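Local coordinates for protein histone-lysine N-methyltransferase, H3 lysine-9 specific SUVH4 (Arabidopsis thaliana, PDB 4QEO) that transfers methyl groups from S-adenosyl-L-methionine to histone H3, making the repressive H3K9 mark, and binds methylated DNA, linking DNA methylation to histone methylation and gene silencing, at residues Leu187-Lys192 against Arg208-Glu213; Ile385-Arg390 against Gly450-Phe455; Glu401-Ile406 against Glu444-Ala449. One frame throughout, in Å; residues are numbered along the deposited sequence.

Contact 1 of 3, residues Leu187-Lys192 against Arg208-Glu213; sequences LYKVEK and RLKRLE
A classic beta bulge interrupts the antiparallel hairpin of strands 180-197 and 203-211 in the SRA domain, where Glu191 and Lys192 both face Arg208. The carbonyl of Arg208 takes two N-H groups. Glu191 N comes nearly end-on to Arg208 O at 2.6 Å, while Lys192 N reaches Arg208 O in the carbonyl plane, on a lone pair, at 3.3 Å. Arg208 N returns a bond to Lys192 O. Before the bulge the pairing is regular. Lys189 and Lys210 form a hydrogen-bonded pair. Leu212 N closes on Leu187 O with an almost straight bond (178°), and Leu212 CD1 meets Leu187 CB.

Tyr188 and Arg211 are a non-hydrogen-bonded pair. The Arg211 chain runs across one face of the Tyr188 ring. Its CB stands 3.7 Å from the centroid of the Tyr188 ring, close to the ring normal, in a CH-pi contact. With chi1 at -166° and the chain extended to NE, Arg211 carries CD past the phenol, 3.6 Å from Tyr188 OH. That hydroxyl is hydrogen-bonded to Ala123 O and Arg169 NH1, and Arg211 NE to Asp185 O. Replacing Tyr188 with alanine is likely to leave Ala123 O and Arg169 NH1 without the hydroxyl and to strip the ring face from Arg211 CB.

On the same face Leu209 CD2 packs beside Val190 CG2. Val190 also packs on helix 151-161, and Leu209 on strand 125-129. The other face carries Lys189, Lys210, Lys192 and Arg208, and Glu191 reaches in among them. Lys189 NZ makes a salt bridge to Glu191 OE1 (3.0 Å). Lys210 NZ stays 4.3 Å from Glu191 OE2, beyond a salt bridge, and is hydrogen-bonded to Thr125 OG1. The arrangement is that of a twisted, bulged beta hairpin within the curved sheet of an SRA domain.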
loop_
_atom_site.group_PDB
_atom_site.type_symbol
_atom_site.label_atom_id
_atom_site.label_comp_id
_atom_site.label_asym_id
_atom_site.label_seq_id
_atom_site.Cartn_x
_atom_site.Cartn_y
_atom_site.Cartn_z
ATOM N N LEU A 187 -21.224 -2.537 -8.257
ATOM C CA LEU A 187 -22.536 -1.934 -8.136
ATOM C C LEU A 187 -23.641 -2.995 -7.932
ATOM O O LEU A 187 -23.591 -4.075 -8.522
ATOM C CB LEU A 187 -22.825 -1.110 -9.392
ATOM C CG LEU A 187 -21.779 -0.018 -9.670
ATOM C CD1 LEU A 187 -21.998 0.557 -11.037
ATOM C CD2 LEU A 187 -21.939 1.087 -8.613
ATOM N N TYR A 188 -24.626 -2.668 -7.099
ATOM C CA TYR A 188 -25.815 -3.501 -6.889
ATOM C C TYR A 188 -27.041 -2.633 -7.074
ATOM O O TYR A 188 -27.031 -1.446 -6.745
ATOM C CB TYR A 188 -25.847 -4.071 -5.456
ATOM C CG TYR A 188 -24.842 -5.181 -5.143
ATOM C CD1 TYR A 188 -23.470 -4.967 -5.212
ATOM C CD2 TYR A 188 -25.288 -6.440 -4.722
ATOM C CE1 TYR A 188 -22.557 -5.983 -4.894
ATOM C CE2 TYR A 188 -24.380 -7.459 -4.395
ATOM C CZ TYR A 188 -23.026 -7.227 -4.485
ATOM O OH TYR A 188 -22.132 -8.241 -4.184
ATOM N N LYS A 189 -28.120 -3.221 -7.577
ATOM C CA LYS A 189 -29.400 -2.552 -7.531
ATOM C C LYS A 189 -30.121 -2.909 -6.248
ATOM O O LYS A 189 -29.890 -3.975 -5.681
ATOM C CB LYS A 189 -30.272 -2.969 -8.727
ATOM C CG LYS A 189 -30.716 -4.450 -8.754
ATOM C CD LYS A 189 -31.872 -4.638 -9.807
ATOM C CE LYS A 189 -32.463 -6.069 -9.852
ATOM N NZ LYS A 189 -33.621 -6.209 -10.845
ATOM N N VAL A 190 -30.998 -2.018 -5.798
ATOM C CA VAL A 190 -31.955 -2.363 -4.756
ATOM C C VAL A 190 -33.185 -2.937 -5.458
ATOM O O VAL A 190 -33.946 -2.225 -6.113
ATOM C CB VAL A 190 -32.338 -1.141 -3.911
ATOM C CG1 VAL A 190 -33.176 -1.565 -2.694
ATOM C CG2 VAL A 190 -31.073 -0.429 -3.476
ATOM N N GLU A 191 -33.347 -4.248 -5.329
ATOM C CA GLU A 191 -34.403 -4.979 -6.011
ATOM C C GLU A 191 -35.706 -4.714 -5.313
ATOM O O GLU A 191 -36.732 -4.446 -5.941
ATOM C CB GLU A 191 -34.106 -6.474 -5.955
ATOM C CG GLU A 191 -35.308 -7.342 -6.286
ATOM C CD GLU A 191 -35.063 -8.178 -7.505
ATOM O OE1 GLU A 191 -35.025 -7.607 -8.618
ATOM O OE2 GLU A 191 -34.866 -9.399 -7.345
ATOM N N LYS A 192 -35.675 -4.792 -3.995
ATOM C CA LYS A 192 -36.900 -4.423 -3.286
ATOM C C LYS A 192 -36.610 -4.182 -1.840
ATOM O O LYS A 192 -35.499 -4.415 -1.407
ATOM C CB LYS A 192 -37.977 -5.505 -3.412
ATOM C CG LYS A 192 -37.578 -6.821 -2.845
ATOM C CD LYS A 192 -38.749 -7.763 -2.841
ATOM C CE LYS A 192 -38.259 -9.164 -2.604
ATOM N NZ LYS A 192 -37.218 -9.550 -3.588
ATOM N N ARG A 208 -33.216 -5.732 -0.349
ATOM C CA ARG A 208 -32.686 -6.818 -1.147
ATOM C C ARG A 208 -31.972 -6.227 -2.359
ATOM O O ARG A 208 -32.600 -5.528 -3.211
ATOM C CB ARG A 208 -33.812 -7.755 -1.567
ATOM C CG ARG A 208 -33.439 -8.776 -2.634
ATOM C CD ARG A 208 -32.528 -9.872 -2.087
ATOM N NE ARG A 208 -32.870 -10.316 -0.728
ATOM C CZ ARG A 208 -33.829 -11.200 -0.450
ATOM N NH1 ARG A 208 -34.084 -11.561 0.802
ATOM N NH2 ARG A 208 -34.552 -11.712 -1.426
ATOM N N LEU A 209 -30.671 -6.538 -2.402
ATOM C CA LEU A 209 -29.726 -6.042 -3.398
ATOM C C LEU A 209 -29.262 -7.184 -4.284
ATOM O O LEU A 209 -29.041 -8.305 -3.800
ATOM C CB LEU A 209 -28.498 -5.449 -2.708
ATOM C CG LEU A 209 -28.755 -4.635 -1.428
ATOM C CD1 LEU A 209 -27.435 -4.186 -0.840
ATOM C CD2 LEU A 209 -29.597 -3.455 -1.762
ATOM N N LYS A 210 -29.102 -6.879 -5.573
ATOM C CA LYS A 210 -28.644 -7.847 -6.573
ATOM C C LYS A 210 -27.518 -7.199 -7.336
ATOM O O LYS A 210 -27.681 -6.083 -7.831
ATOM C CB LYS A 210 -29.779 -8.145 -7.578
ATOM C CG LYS A 210 -31.101 -8.568 -6.964
ATOM C CD LYS A 210 -30.968 -9.870 -6.187
ATOM C CE LYS A 210 -32.075 -10.860 -6.551
ATOM N NZ LYS A 210 -31.986 -12.122 -5.757
ATOM N N ARG A 211 -26.391 -7.892 -7.443
ATOM C CA ARG A 211 -25.211 -7.350 -8.104
ATOM C C ARG A 211 -25.506 -7.164 -9.591
ATOM O O ARG A 211 -26.121 -8.015 -10.218
ATOM C CB ARG A 211 -24.020 -8.294 -7.915
ATOM C CG ARG A 211 -22.672 -7.682 -8.275
ATOM C CD ARG A 211 -21.559 -8.548 -7.749
ATOM N NE ARG A 211 -20.237 -7.933 -7.858
ATOM C CZ ARG A 211 -19.403 -8.145 -8.872
ATOM N NH1 ARG A 211 -19.775 -8.916 -9.895
ATOM N NH2 ARG A 211 -18.208 -7.568 -8.880
ATOM N N LEU A 212 -25.082 -6.037 -10.138
ATOM C CA LEU A 212 -25.312 -5.727 -11.542
ATOM C C LEU A 212 -24.421 -6.549 -12.473
ATOM O O LEU A 212 -23.314 -6.948 -12.110
ATOM C CB LEU A 212 -25.101 -4.233 -11.788
ATOM C CG LEU A 212 -26.118 -3.405 -10.970
ATOM C CD1 LEU A 212 -25.923 -1.945 -11.277
ATOM C CD2 LEU A 212 -27.565 -3.819 -11.265
ATOM N N GLU A 213 -24.930 -6.800 -13.678
ATOM C CA GLU A 213 -24.186 -7.517 -14.706
ATOM C C GLU A 213 -23.119 -6.582 -15.278
ATOM O O GLU A 213 -23.128 -5.383 -14.994
ATOM C CB GLU A 213 -25.153 -7.958 -15.809
ATOM C CG GLU A 213 -26.339 -8.776 -15.324
ATOM C CD GLU A 213 -26.039 -10.260 -15.140
ATOM O OE1 GLU A 213 -25.026 -10.735 -15.687
ATOM O OE2 GLU A 213 -26.830 -10.948 -14.442
#

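Contact 2 of 3, residues Ile385-Arg390 against Gly450-Phe455; sequences IGVVRR and GSTGNF
Ile385 and Asn454 meet where two parts of the SET domain come together, next to strands 387-390 and 452-453. The two chains run in nearly opposite directions. The Asn454 side chain is about 12 Å from the bound S-adenosyl-L-homocysteine, so the contact does not line that pocket directly.

Polar contacts centre on Asn454. Ile385 N donates to Asn454 OD1 at 3.2 Å. The donor sits well above the amide carbonyl plane, 56° out of it, so no lone pair is used. In return Asn454 N makes a weak bond to Ile385 O. A chi1 of 72° folds the Asn454 amide back over its own main chain, within reach of Ile385 N. Asn454 ND2 is held by Glu383 O, which helps fix the turn of the amide. A water lies 2.7 Å from both Ile385 O and Asn454 O and can donate to either; it bridges the two backbones. Thr452 OG1 is hydrogen-bonded to Thr272 O of the neighbouring strand 272-273.

Glycines allow the close approach of the main chains. Gly386 CA and Gly453 CA are 4.0 Å apart. Gly386 CA also gives a C-H...O contact to Thr452 O. Even a CB at Gly453 would probably collide with Ile385 O, consistent with glycine at this point.

Van der Waals packing adds to both ends. The Ile385 side chain crosses the Asn454 amide at about a right angle. Its CB and CG1 rest against the amide, with Ile385 CG1 3.5 Å from Asn454 ND2. Outside the pair, Ile385 also packs on Leu277. The apolar contact is at the far end. There Val387 and Thr452 cross at about a right angle, and their methyls press tightly together: Val387 CG2 lies 3.5 Å from Thr452 CG2.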
loop_
_atom_site.group_PDB
_atom_site.type_symbol
_atom_site.label_atom_id
_atom_site.label_comp_id
_atom_site.label_asym_id
_atom_site.label_seq_id
_atom_site.Cartn_x
_atom_site.Cartn_y
_atom_site.Cartn_z
ATOM N N ILE A 385 21.159 -5.109 -1.604
ATOM C CA ILE A 385 22.464 -5.677 -1.249
ATOM C C ILE A 385 23.166 -6.346 -2.443
ATOM O O ILE A 385 22.537 -7.036 -3.251
ATOM C CB ILE A 385 22.314 -6.707 -0.099
ATOM C CG1 ILE A 385 21.696 -6.048 1.143
ATOM C CG2 ILE A 385 23.661 -7.352 0.253
ATOM C CD1 ILE A 385 22.583 -5.015 1.805
ATOM N N GLY A 386 24.473 -6.136 -2.544
ATOM C CA GLY A 386 25.294 -6.714 -3.596
ATOM C C GLY A 386 26.747 -6.357 -3.319
ATOM O O GLY A 386 27.091 -6.030 -2.177
ATOM N N VAL A 387 27.595 -6.408 -4.345
ATOM C CA VAL A 387 28.989 -5.993 -4.203
ATOM C C VAL A 387 29.145 -4.529 -4.588
ATOM O O VAL A 387 28.915 -4.166 -5.736
ATOM C CB VAL A 387 29.938 -6.814 -5.098
ATOM C CG1 VAL A 387 31.385 -6.332 -4.919
ATOM C CG2 VAL A 387 29.835 -8.283 -4.776
ATOM N N VAL A 388 29.540 -3.690 -3.636
ATOM C CA VAL A 388 29.749 -2.274 -3.927
ATOM C C VAL A 388 31.023 -2.074 -4.743
ATOM O O VAL A 388 32.123 -2.346 -4.261
ATOM C CB VAL A 388 29.858 -1.435 -2.654
ATOM C CG1 VAL A 388 30.097 0.022 -3.015
ATOM C CG2 VAL A 388 28.596 -1.581 -1.809
ATOM N N ARG A 389 30.862 -1.606 -5.977
ATOM C CA ARG A 389 31.980 -1.398 -6.893
ATOM C C ARG A 389 32.042 0.061 -7.335
ATOM O O ARG A 389 31.062 0.809 -7.223
ATOM C CB ARG A 389 31.848 -2.292 -8.136
ATOM C CG ARG A 389 31.582 -3.771 -7.860
ATOM C CD ARG A 389 31.827 -4.636 -9.104
ATOM N NE ARG A 389 31.535 -6.049 -8.863
ATOM C CZ ARG A 389 32.411 -6.936 -8.393
ATOM N NH1 ARG A 389 33.654 -6.567 -8.114
ATOM N NH2 ARG A 389 32.046 -8.198 -8.204
ATOM N N ARG A 390 33.207 0.465 -7.826
ATOM C CA ARG A 390 33.336 1.744 -8.510
ATOM C C ARG A 390 32.648 1.615 -9.860
ATOM O O ARG A 390 32.798 0.600 -10.545
ATOM C CB ARG A 390 34.809 2.104 -8.697
ATOM C CG ARG A 390 35.248 3.367 -7.979
ATOM C CD ARG A 390 36.733 3.297 -7.638
ATOM N NE ARG A 390 37.481 2.477 -8.589
ATOM C CZ ARG A 390 38.239 2.962 -9.566
ATOM N NH1 ARG A 390 38.362 4.275 -9.727
ATOM N NH2 ARG A 390 38.882 2.136 -10.382
ATOM N N GLY A 450 25.004 -8.692 -9.603
ATOM C CA GLY A 450 25.083 -9.593 -10.739
ATOM C C GLY A 450 25.329 -11.041 -10.360
ATOM O O GLY A 450 24.781 -11.958 -10.969
ATOM N N SER A 451 26.151 -11.257 -9.342
ATOM C CA SER A 451 26.541 -12.611 -8.992
ATOM C C SER A 451 26.234 -12.918 -7.546
ATOM O O SER A 451 26.048 -14.074 -7.169
ATOM C CB SER A 451 28.021 -12.829 -9.298
ATOM O OG SER A 451 28.264 -12.591 -10.675
ATOM N N THR A 452 26.163 -11.880 -6.727
ATOM C CA THR A 452 25.816 -12.095 -5.335
ATOM C C THR A 452 25.016 -10.913 -4.789
ATOM O O THR A 452 25.216 -9.767 -5.205
ATOM C CB THR A 452 27.084 -12.384 -4.491
ATOM O OG1 THR A 452 26.712 -12.732 -3.156
ATOM C CG2 THR A 452 27.991 -11.185 -4.461
ATOM N N GLY A 453 24.089 -11.198 -3.884
ATOM C CA GLY A 453 23.241 -10.162 -3.319
ATOM C C GLY A 453 22.121 -10.758 -2.498
ATOM O O GLY A 453 22.061 -11.973 -2.314
ATOM N N ASN A 454 21.238 -9.904 -1.985
ATOM C CA ASN A 454 20.007 -10.378 -1.363
ATOM C C ASN A 454 18.874 -10.405 -2.408
ATOM O O ASN A 454 19.142 -10.295 -3.606
ATOM C CB ASN A 454 19.642 -9.526 -0.149
ATOM C CG ASN A 454 19.149 -8.143 -0.527
ATOM O OD1 ASN A 454 19.328 -7.686 -1.657
ATOM N ND2 ASN A 454 18.532 -7.463 0.430
ATOM N N PHE A 455 17.625 -10.526 -1.962
ATOM C CA PHE A 455 16.504 -10.726 -2.893
ATOM C C PHE A 455 16.109 -9.494 -3.702
ATOM O O PHE A 455 15.374 -9.597 -4.693
ATOM C CB PHE A 455 15.270 -11.301 -2.176
ATOM C CG PHE A 455 14.512 -10.297 -1.339
ATOM C CD1 PHE A 455 13.480 -9.548 -1.891
ATOM C CD2 PHE A 455 14.810 -10.123 0.005
ATOM C CE1 PHE A 455 12.779 -8.636 -1.130
ATOM C CE2 PHE A 455 14.106 -9.214 0.775
ATOM C CZ PHE A 455 13.083 -8.473 0.208
HETATM O O HOH W 1 20.232 -7.905 -4.367
#

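Contact 3 of 3, residues Glu401-Ile406 against Glu444-Ala449; sequences EYIFEI and EFCIDA. With SAH (S-adenosyl-L-homocysteine), chain E.
Phe445 O accepts Ile406 N at 3.0 Å and opens the antiparallel pairing of strands 403-405 and 445-448 in the SET domain. The phenyl ring of Phe445 leads off toward Leu481.

Cys446 comes next, in a non-hydrogen-bonded pair with Glu405. Its CB packs against Ile403 CG2 at 3.7 Å, and its SG lies close to the same methyl. A chi1 of 61° tucks that sulfur over the main chain of Cys446, on the side where Ile403 CG2 stands.

Ile447 is the centre of the pairing. It exchanges two backbone bonds with Phe404: Ile447 N to Phe404 O at 2.8 Å, and Phe404 N to Ile447 O with a nearly straight bond. Ile447 O also receives a C-H...O contact from Ile403 CA. The side chain of Ile447 meets that of Ile406 at about a right angle, with Ile447 CG1 3.9 Å from Ile406 CD1. Both Ile447 and Phe404 also touch Val484 of strand 483-488. Phe404 packs on a basic side chain of the bound peptide, which places this edge beside the substrate.

Asp448 pairs with Ile403, but its carboxylate works mainly outside the pair. OD2 forms a salt bridge with Arg389, and OD1 takes Gly450 N, so both oxygens have partners.

Ala449 ends the segment. Its N donates to Tyr402 O, and its own carbonyl takes Arg457 NE. Arg457 also makes a cation-pi contact with the Tyr402 ring. Tyr402 turns that ring into the methyl-donor pocket, which here holds S-adenosyl-L-homocysteine. The fit of the ligand carboxylate against the Tyr402 hydroxyl is doubtful. At the other end of the ligand's amino-acid part, Tyr402 CE1 comes within 3.4 Å of the S-adenosyl-L-homocysteine sulfur SD.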
loop_
_atom_site.group_PDB
_atom_site.type_symbol
_atom_site.label_atom_id
_atom_site.label_comp_id
_atom_site.label_asym_id
_atom_site.label_seq_id
_atom_site.Cartn_x
_atom_site.Cartn_y
_atom_site.Cartn_z
ATOM N N GLU A 401 22.507 -6.212 -15.926
ATOM C CA GLU A 401 21.122 -5.895 -15.579
ATOM C C GLU A 401 20.885 -5.615 -14.094
ATOM O O GLU A 401 19.856 -5.052 -13.724
ATOM C CB GLU A 401 20.189 -7.019 -16.046
ATOM C CG GLU A 401 20.223 -7.281 -17.551
ATOM C CD GLU A 401 19.307 -8.422 -17.969
ATOM O OE1 GLU A 401 19.070 -9.329 -17.140
ATOM O OE2 GLU A 401 18.820 -8.410 -19.120
ATOM N N TYR A 402 21.829 -6.000 -13.241
ATOM C CA TYR A 402 21.586 -5.957 -11.801
ATOM C C TYR A 402 22.481 -4.968 -11.077
ATOM O O TYR A 402 22.877 -5.192 -9.928
ATOM C CB TYR A 402 21.733 -7.351 -11.195
ATOM C CG TYR A 402 20.869 -8.396 -11.863
ATOM C CD1 TYR A 402 19.619 -8.721 -11.360
ATOM C CD2 TYR A 402 21.310 -9.060 -13.003
ATOM C CE1 TYR A 402 18.836 -9.680 -11.963
ATOM C CE2 TYR A 402 20.532 -10.014 -13.615
ATOM C CZ TYR A 402 19.295 -10.321 -13.092
ATOM O OH TYR A 402 18.518 -11.276 -13.705
ATOM N N ILE A 403 22.790 -3.864 -11.745
ATOM C CA ILE A 403 23.597 -2.814 -11.138
ATOM C C ILE A 403 22.750 -1.619 -10.723
ATOM O O ILE A 403 22.035 -1.030 -11.536
ATOM C CB ILE A 403 24.694 -2.344 -12.087
ATOM C CG1 ILE A 403 25.621 -3.505 -12.416
ATOM C CG2 ILE A 403 25.475 -1.195 -11.474
ATOM C CD1 ILE A 403 26.746 -3.108 -13.290
ATOM N N PHE A 404 22.830 -1.270 -9.448
ATOM C CA PHE A 404 22.100 -0.128 -8.919
ATOM C C PHE A 404 23.080 1.009 -8.634
ATOM O O PHE A 404 23.894 0.916 -7.721
ATOM C CB PHE A 404 21.363 -0.526 -7.632
ATOM C CG PHE A 404 20.203 0.373 -7.285
ATOM C CD1 PHE A 404 20.414 1.703 -6.941
ATOM C CD2 PHE A 404 18.906 -0.117 -7.282
ATOM C CE1 PHE A 404 19.359 2.535 -6.619
ATOM C CE2 PHE A 404 17.838 0.711 -6.963
ATOM C CZ PHE A 404 18.069 2.043 -6.628
ATOM N N GLU A 405 23.003 2.087 -9.405
ATOM C CA GLU A 405 23.864 3.236 -9.141
ATOM C C GLU A 405 23.397 4.012 -7.916
ATOM O O GLU A 405 22.210 4.265 -7.745
ATOM C CB GLU A 405 23.939 4.158 -10.358
ATOM C CG GLU A 405 24.832 3.631 -11.465
ATOM C CD GLU A 405 24.866 4.543 -12.670
ATOM O OE1 GLU A 405 24.100 5.531 -12.690
ATOM O OE2 GLU A 405 25.656 4.272 -13.597
ATOM N N ILE A 406 24.342 4.393 -7.070
ATOM C CA ILE A 406 24.029 5.148 -5.864
ATOM C C ILE A 406 24.109 6.648 -6.131
ATOM O O ILE A 406 25.193 7.187 -6.337
ATOM C CB ILE A 406 24.999 4.782 -4.713
ATOM C CG1 ILE A 406 24.982 3.274 -4.456
ATOM C CG2 ILE A 406 24.647 5.541 -3.442
ATOM C CD1 ILE A 406 25.991 2.830 -3.415
ATOM N N GLU A 444 29.790 7.910 -8.586
ATOM C CA GLU A 444 31.065 7.228 -8.420
ATOM C C GLU A 444 30.898 5.749 -8.112
ATOM O O GLU A 444 31.731 4.926 -8.499
ATOM C CB GLU A 444 31.902 7.891 -7.323
ATOM C CG GLU A 444 33.288 8.320 -7.794
ATOM C CD GLU A 444 34.244 8.600 -6.649
ATOM O OE1 GLU A 444 34.042 9.600 -5.928
ATOM O OE2 GLU A 444 35.203 7.818 -6.473
ATOM N N PHE A 445 29.817 5.413 -7.417
ATOM C CA PHE A 445 29.688 4.076 -6.865
ATOM C C PHE A 445 28.364 3.396 -7.196
ATOM O O PHE A 445 27.341 4.051 -7.436
ATOM C CB PHE A 445 29.904 4.117 -5.353
ATOM C CG PHE A 445 31.206 4.759 -4.931
ATOM C CD1 PHE A 445 32.418 4.105 -5.114
ATOM C CD2 PHE A 445 31.210 6.004 -4.317
ATOM C CE1 PHE A 445 33.614 4.689 -4.708
ATOM C CE2 PHE A 445 32.394 6.593 -3.909
ATOM C CZ PHE A 445 33.603 5.934 -4.104
ATOM N N CYS A 446 28.394 2.068 -7.206
ATOM C CA CYS A 446 27.203 1.291 -7.507
ATOM C C CYS A 446 27.202 -0.017 -6.735
ATOM O O CYS A 446 28.226 -0.432 -6.194
ATOM C CB CYS A 446 27.127 0.993 -9.003
ATOM S SG CYS A 446 28.533 0.028 -9.641
ATOM N N ILE A 447 26.041 -0.657 -6.706
ATOM C CA ILE A 447 25.844 -1.942 -6.070
ATOM C C ILE A 447 25.609 -2.971 -7.160
ATOM O O ILE A 447 24.601 -2.919 -7.857
ATOM C CB ILE A 447 24.602 -1.918 -5.148
ATOM C CG1 ILE A 447 24.706 -0.774 -4.133
ATOM C CG2 ILE A 447 24.431 -3.257 -4.444
ATOM C CD1 ILE A 447 23.431 -0.566 -3.311
ATOM N N ASP A 448 26.550 -3.895 -7.309
ATOM C CA ASP A 448 26.477 -4.938 -8.327
ATOM C C ASP A 448 25.952 -6.239 -7.732
ATOM O O ASP A 448 26.682 -6.967 -7.049
ATOM C CB ASP A 448 27.860 -5.146 -8.959
ATOM C CG ASP A 448 27.939 -6.386 -9.841
ATOM O OD1 ASP A 448 26.894 -6.880 -10.328
ATOM O OD2 ASP A 448 29.074 -6.858 -10.055
ATOM N N ALA A 449 24.687 -6.532 -8.009
ATOM C CA ALA A 449 24.079 -7.775 -7.554
ATOM C C ALA A 449 24.054 -8.814 -8.673
ATOM O O ALA A 449 23.211 -9.714 -8.678
ATOM C CB ALA A 449 22.686 -7.521 -7.018
HETATM N N SAH E . 13.295 -10.118 -13.854
HETATM C CA SAH E . 14.710 -9.981 -13.528
HETATM C CB SAH E . 14.895 -9.209 -12.221
HETATM C CG SAH E . 15.029 -7.698 -12.408
HETATM S SD SAH E . 16.677 -7.224 -12.998
HETATM C C SAH E . 15.408 -11.339 -13.496
HETATM O O SAH E . 16.445 -11.500 -12.854
HETATM O OXT SAH E . 14.952 -12.306 -14.114
HETATM C "C5'" SAH E . 16.031 -6.186 -14.330
HETATM C "C4'" SAH E . 15.919 -6.969 -15.629
HETATM O "O4'" SAH E . 14.669 -7.634 -15.661
HETATM C "C3'" SAH E . 15.995 -6.069 -16.853
HETATM O "O3'" SAH E . 17.252 -6.167 -17.475
HETATM C "C2'" SAH E . 14.910 -6.580 -17.774
HETATM O "O2'" SAH E . 15.449 -7.458 -18.736
HETATM C "C1'" SAH E . 13.978 -7.347 -16.859
HETATM N N9 SAH E . 12.837 -6.470 -16.556
HETATM C C8 SAH E . 12.636 -5.754 -15.402
HETATM N N7 SAH E . 11.484 -5.058 -15.521
HETATM C C5 SAH E . 10.958 -5.310 -16.740
HETATM C C6 SAH E . 9.807 -4.859 -17.371
HETATM N N6 SAH E . 8.993 -4.018 -16.739
HETATM N N1 SAH E . 9.520 -5.295 -18.650
HETATM C C2 SAH E . 10.371 -6.172 -19.296
HETATM N N3 SAH E . 11.514 -6.617 -18.662
HETATM C C4 SAH E . 11.799 -6.195 -17.405
#

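Overall arrangement
Contacts 2 and 3 form one unit of the SET domain, their centres 8 Å apart. Strands 387-390 and 445-448 are neighbours in one sheet, and Arg389 NE bonds Asp448 OD2 at 2.9 Å in a salt bridge between them. Along the chain, contact 3 falls between the two segments of contact 2. Contact 3 borders S-adenosyl-L-homocysteine through Glu401 and Tyr402, while the Asn454 side chain of contact 2 is about 12 Å from it. Contact 1 belongs to the SRA domain on the opposite side of the chain's centre, about 54 Å from contact 3 centre to centre. Its nearest atom is about 8 Å from the bound DNA, against about 31 Å for contact 3.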